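Local coordinates for insecticidal Delta-Endotoxin Cry8Ea1 (Bacillus Thuringiensis, PDB 3EB7), which is an insecticidal crystal toxin toxic to underground Holotrichia parallela larvae, probably acting, like other three-domain Cry toxins, by forming pores in gut-cell membranes, at residues V341-A353 against E386-E398. Sequence-based numbering, arbitrary orientation.
Sequences VYKTLSTAGVLFA and EGIGAQEKDSEVE
The hydroxyl of S395 replaces a backbone carbonyl where the ladder ends: T344 N donates to S395 OG at 3.1 Å and 170°, while S395 N returns a bond to T344 O. S395 OG sits between its own backbone N and carbonyl carbon (chi1 69°), which turns it toward the N-H of T344. Beyond this closure the 386-398 segment leaves the sheet in a short helical turn, N-capped by D394, whose OD2 takes E396 N from above the carboxylate plane. K343 crosses E396 at about a right angle, its CD 3.4 Å from E396 OE2, and its NZ reaches D394 OD2 in a long salt bridge of 3.9 Å; N408 ND2 bonds E396 OE1. In the ladder itself, S346 and K393 exchange bonds of 2.8 Å (S346 N to K393 O) and 2.7 Å (K393 N to S346 O). On the face carrying L345 and T347, E392 bends at chi2, placing OE2 2.5 Å from T347 OG1, a doubtfully short hydrogen bond. The N-to-C directions of strands 341-352 and 389-394 differ by 157°, near antiparallel, and 389-394 forms an outer edge of the four-stranded sheet, with 357-369 on the far side of 341-352: an antiparallel sheet of the beta-prism domain II of three-domain Cry toxins.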
loop_
_atom_site.group_PDB
_atom_site.type_symbol
_atom_site.label_atom_id
_atom_site.label_comp_id
_atom_site.label_asym_id
_atom_site.label_seq_id
_atom_site.Cartn_x
_atom_site.Cartn_y
_atom_site.Cartn_z
ATOM N N VAL A 341 -9.862 -7.587 11.380
ATOM C CA VAL A 341 -9.855 -6.599 12.437
ATOM C C VAL A 341 -9.604 -5.202 11.830
ATOM O O VAL A 341 -8.503 -4.882 11.439
ATOM C CB VAL A 341 -8.812 -6.934 13.486
ATOM C CG1 VAL A 341 -8.771 -5.878 14.555
ATOM C CG2 VAL A 341 -9.120 -8.292 14.099
ATOM N N TYR A 342 -10.649 -4.387 11.744
ATOM C CA TYR A 342 -10.551 -3.084 11.088
ATOM C C TYR A 342 -10.193 -1.917 12.016
ATOM O O TYR A 342 -9.879 -0.836 11.547
ATOM C CB TYR A 342 -11.823 -2.802 10.269
ATOM C CG TYR A 342 -13.098 -2.852 11.063
ATOM C CD1 TYR A 342 -13.582 -1.708 11.725
ATOM C CD2 TYR A 342 -13.817 -4.046 11.179
ATOM C CE1 TYR A 342 -14.765 -1.768 12.513
ATOM C CE2 TYR A 342 -14.995 -4.110 11.944
ATOM C CZ TYR A 342 -15.466 -2.973 12.593
ATOM O OH TYR A 342 -16.618 -3.061 13.350
ATOM N N LYS A 343 -10.228 -2.134 13.326
ATOM C CA LYS A 343 -9.901 -1.071 14.273
ATOM C C LYS A 343 -9.449 -1.669 15.571
ATOM O O LYS A 343 -9.999 -2.660 16.030
ATOM C CB LYS A 343 -11.103 -0.159 14.528
ATOM C CG LYS A 343 -10.853 0.889 15.633
ATOM C CD LYS A 343 -11.804 2.056 15.518
ATOM C CE LYS A 343 -12.775 2.135 16.630
ATOM N NZ LYS A 343 -12.471 3.270 17.530
ATOM N N THR A 344 -8.401 -1.087 16.139
ATOM C CA THR A 344 -7.935 -1.449 17.439
ATOM C C THR A 344 -7.956 -0.153 18.207
ATOM O O THR A 344 -7.625 0.908 17.652
ATOM C CB THR A 344 -6.484 -2.059 17.429
ATOM O OG1 THR A 344 -5.538 -1.123 16.877
ATOM C CG2 THR A 344 -6.452 -3.380 16.636
ATOM N N LEU A 345 -8.373 -0.236 19.471
ATOM C CA LEU A 345 -8.298 0.888 20.374
ATOM C C LEU A 345 -7.520 0.375 21.564
ATOM O O LEU A 345 -7.975 -0.532 22.232
ATOM C CB LEU A 345 -9.715 1.340 20.735
ATOM C CG LEU A 345 -9.946 2.723 21.386
ATOM C CD1 LEU A 345 -9.740 2.627 22.870
ATOM C CD2 LEU A 345 -9.076 3.856 20.861
ATOM N N SER A 346 -6.319 0.908 21.810
ATOM C CA SER A 346 -5.448 0.339 22.830
ATOM C C SER A 346 -5.161 1.341 23.916
ATOM O O SER A 346 -5.053 2.544 23.645
ATOM C CB SER A 346 -4.111 -0.128 22.251
ATOM O OG SER A 346 -4.264 -0.869 21.044
ATOM N N THR A 347 -4.993 0.842 25.136
ATOM C CA THR A 347 -4.584 1.678 26.220
ATOM C C THR A 347 -3.123 1.381 26.589
ATOM O O THR A 347 -2.801 0.354 27.177
ATOM C CB THR A 347 -5.540 1.510 27.430
ATOM O OG1 THR A 347 -6.873 1.835 27.020
ATOM C CG2 THR A 347 -5.134 2.412 28.605
ATOM N N ALA A 348 -2.239 2.293 26.231
ATOM C CA ALA A 348 -0.885 2.226 26.674
ATOM C C ALA A 348 -0.804 2.819 28.105
ATOM O O ALA A 348 -1.050 4.020 28.319
ATOM C CB ALA A 348 0.019 2.949 25.683
ATOM N N GLY A 349 -0.488 1.952 29.078
ATOM C CA GLY A 349 -0.537 2.271 30.499
ATOM C C GLY A 349 0.839 2.586 31.043
ATOM O O GLY A 349 1.863 2.122 30.491
ATOM N N VAL A 350 0.852 3.396 32.105
ATOM C CA VAL A 350 2.052 3.662 32.926
ATOM C C VAL A 350 1.641 3.551 34.384
ATOM O O VAL A 350 0.667 4.209 34.818
ATOM C CB VAL A 350 2.650 5.115 32.776
ATOM C CG1 VAL A 350 4.035 5.187 33.456
ATOM C CG2 VAL A 350 2.756 5.534 31.346
ATOM N N LEU A 351 2.361 2.730 35.129
ATOM C CA LEU A 351 2.195 2.687 36.576
ATOM C C LEU A 351 3.351 3.478 37.219
ATOM O O LEU A 351 4.521 3.095 37.079
ATOM C CB LEU A 351 2.134 1.236 37.114
ATOM C CG LEU A 351 1.988 1.051 38.642
ATOM C CD1 LEU A 351 0.559 1.364 39.119
ATOM C CD2 LEU A 351 2.383 -0.337 39.093
ATOM N N PHE A 352 3.008 4.556 37.943
ATOM C CA PHE A 352 4.014 5.369 38.669
ATOM C C PHE A 352 4.288 4.852 40.087
ATOM O O PHE A 352 3.392 4.791 40.935
ATOM C CB PHE A 352 3.611 6.849 38.699
ATOM C CG PHE A 352 3.379 7.453 37.329
ATOM C CD1 PHE A 352 2.101 7.591 36.818
ATOM C CD2 PHE A 352 4.438 7.893 36.558
ATOM C CE1 PHE A 352 1.888 8.198 35.592
ATOM C CE2 PHE A 352 4.233 8.486 35.313
ATOM C CZ PHE A 352 2.968 8.629 34.823
ATOM N N ALA A 353 5.530 4.440 40.318
ATOM C CA ALA A 353 5.981 3.927 41.598
ATOM C C ALA A 353 7.005 4.944 42.164
ATOM O O ALA A 353 7.399 5.877 41.461
ATOM C CB ALA A 353 6.608 2.561 41.403
ATOM N N GLU A 386 -5.860 -0.210 37.647
ATOM C CA GLU A 386 -6.395 0.829 38.531
ATOM C C GLU A 386 -5.280 1.807 38.940
ATOM O O GLU A 386 -4.136 1.402 39.155
ATOM C CB GLU A 386 -7.031 0.179 39.770
ATOM C CG GLU A 386 -8.473 0.629 40.085
ATOM C CD GLU A 386 -9.518 0.386 38.969
ATOM O OE1 GLU A 386 -10.177 -0.681 38.978
ATOM O OE2 GLU A 386 -9.726 1.281 38.109
ATOM N N GLY A 387 -5.630 3.094 39.007
ATOM C CA GLY A 387 -4.702 4.161 39.409
ATOM C C GLY A 387 -3.519 4.390 38.477
ATOM O O GLY A 387 -2.460 4.804 38.925
ATOM N N ILE A 388 -3.689 4.126 37.182
ATOM C CA ILE A 388 -2.589 4.239 36.248
ATOM C C ILE A 388 -2.712 5.487 35.349
ATOM O O ILE A 388 -3.818 6.005 35.137
ATOM C CB ILE A 388 -2.503 2.999 35.356
ATOM C CG1 ILE A 388 -3.893 2.677 34.776
ATOM C CG2 ILE A 388 -1.933 1.827 36.131
ATOM C CD1 ILE A 388 -3.874 2.225 33.351
ATOM N N GLY A 389 -1.576 5.957 34.825
ATOM C CA GLY A 389 -1.585 6.794 33.611
ATOM C C GLY A 389 -1.928 5.946 32.391
ATOM O O GLY A 389 -1.582 4.766 32.310
ATOM N N ALA A 390 -2.613 6.529 31.424
ATOM C CA ALA A 390 -2.991 5.794 30.230
ATOM C C ALA A 390 -3.044 6.753 29.036
ATOM O O ALA A 390 -3.391 7.938 29.204
ATOM C CB ALA A 390 -4.364 5.102 30.430
ATOM N N GLN A 391 -2.740 6.228 27.847
ATOM C CA GLN A 391 -2.987 6.896 26.555
ATOM C C GLN A 391 -3.788 5.997 25.636
ATOM O O GLN A 391 -3.450 4.842 25.482
ATOM C CB GLN A 391 -1.676 7.159 25.870
ATOM C CG GLN A 391 -1.323 8.575 25.843
ATOM C CD GLN A 391 0.159 8.754 25.786
ATOM O OE1 GLN A 391 0.837 8.258 24.863
ATOM N NE2 GLN A 391 0.695 9.465 26.789
ATOM N N GLU A 392 -4.806 6.536 24.981
ATOM C CA GLU A 392 -5.619 5.769 24.047
ATOM C C GLU A 392 -4.995 5.853 22.662
ATOM O O GLU A 392 -4.827 6.948 22.131
ATOM C CB GLU A 392 -7.060 6.310 24.001
ATOM C CG GLU A 392 -7.888 6.085 25.279
ATOM C CD GLU A 392 -8.492 4.656 25.388
ATOM O OE1 GLU A 392 -9.743 4.499 25.214
ATOM O OE2 GLU A 392 -7.723 3.700 25.645
ATOM N N LYS A 393 -4.637 4.706 22.078
ATOM C CA LYS A 393 -4.148 4.691 20.716
ATOM C C LYS A 393 -5.256 4.084 19.826
ATOM O O LYS A 393 -5.760 2.998 20.077
ATOM C CB LYS A 393 -2.811 3.948 20.587
ATOM C CG LYS A 393 -1.782 4.114 21.708
ATOM C CD LYS A 393 -1.286 5.532 21.959
ATOM C CE LYS A 393 -0.280 6.048 20.873
ATOM N NZ LYS A 393 0.756 5.045 20.371
ATOM N N ASP A 394 -5.690 4.858 18.841
ATOM C CA ASP A 394 -6.832 4.533 18.015
ATOM C C ASP A 394 -6.230 4.370 16.657
ATOM O O ASP A 394 -5.682 5.306 16.103
ATOM C CB ASP A 394 -7.837 5.695 18.062
ATOM C CG ASP A 394 -8.999 5.549 17.068
ATOM O OD1 ASP A 394 -9.882 6.445 17.066
ATOM O OD2 ASP A 394 -9.052 4.575 16.286
ATOM N N SER A 395 -6.319 3.162 16.120
ATOM C CA SER A 395 -5.637 2.838 14.872
ATOM C C SER A 395 -6.157 3.647 13.671
ATOM O O SER A 395 -5.425 3.903 12.683
ATOM C CB SER A 395 -5.711 1.323 14.611
ATOM O OG SER A 395 -7.022 0.928 14.302
ATOM N N GLU A 396 -7.414 4.069 13.761
ATOM C CA GLU A 396 -8.051 4.826 12.668
ATOM C C GLU A 396 -7.493 6.220 12.505
ATOM O O GLU A 396 -7.800 6.881 11.537
ATOM C CB GLU A 396 -9.574 4.925 12.843
ATOM C CG GLU A 396 -10.276 3.593 12.657
ATOM C CD GLU A 396 -11.785 3.757 12.604
ATOM O OE1 GLU A 396 -12.421 3.060 11.777
ATOM O OE2 GLU A 396 -12.324 4.593 13.386
ATOM N N VAL A 397 -6.699 6.678 13.449
ATOM C CA VAL A 397 -5.969 7.921 13.298
ATOM C C VAL A 397 -4.822 7.734 12.251
ATOM O O VAL A 397 -4.573 8.597 11.408
ATOM C CB VAL A 397 -5.448 8.425 14.704
ATOM C CG1 VAL A 397 -4.462 9.597 14.567
ATOM C CG2 VAL A 397 -6.622 8.818 15.589
ATOM N N GLU A 398 -4.141 6.593 12.319
ATOM C CA GLU A 398 -3.010 6.283 11.428
ATOM C C GLU A 398 -3.483 5.563 10.160
ATOM O O GLU A 398 -3.024 5.867 9.057
ATOM C CB GLU A 398 -1.966 5.474 12.202
ATOM C CG GLU A 398 -1.645 6.120 13.548
ATOM C CD GLU A 398 -0.517 5.451 14.320
ATOM O OE1 GLU A 398 -0.226 5.875 15.473
ATOM O OE2 GLU A 398 0.117 4.518 13.788
HETATM O O HOH W 1 -11.380 1.338 10.235
HETATM O O HOH W 2 -4.424 0.377 18.519
HETATM O O HOH W 3 0.255 5.226 38.925
#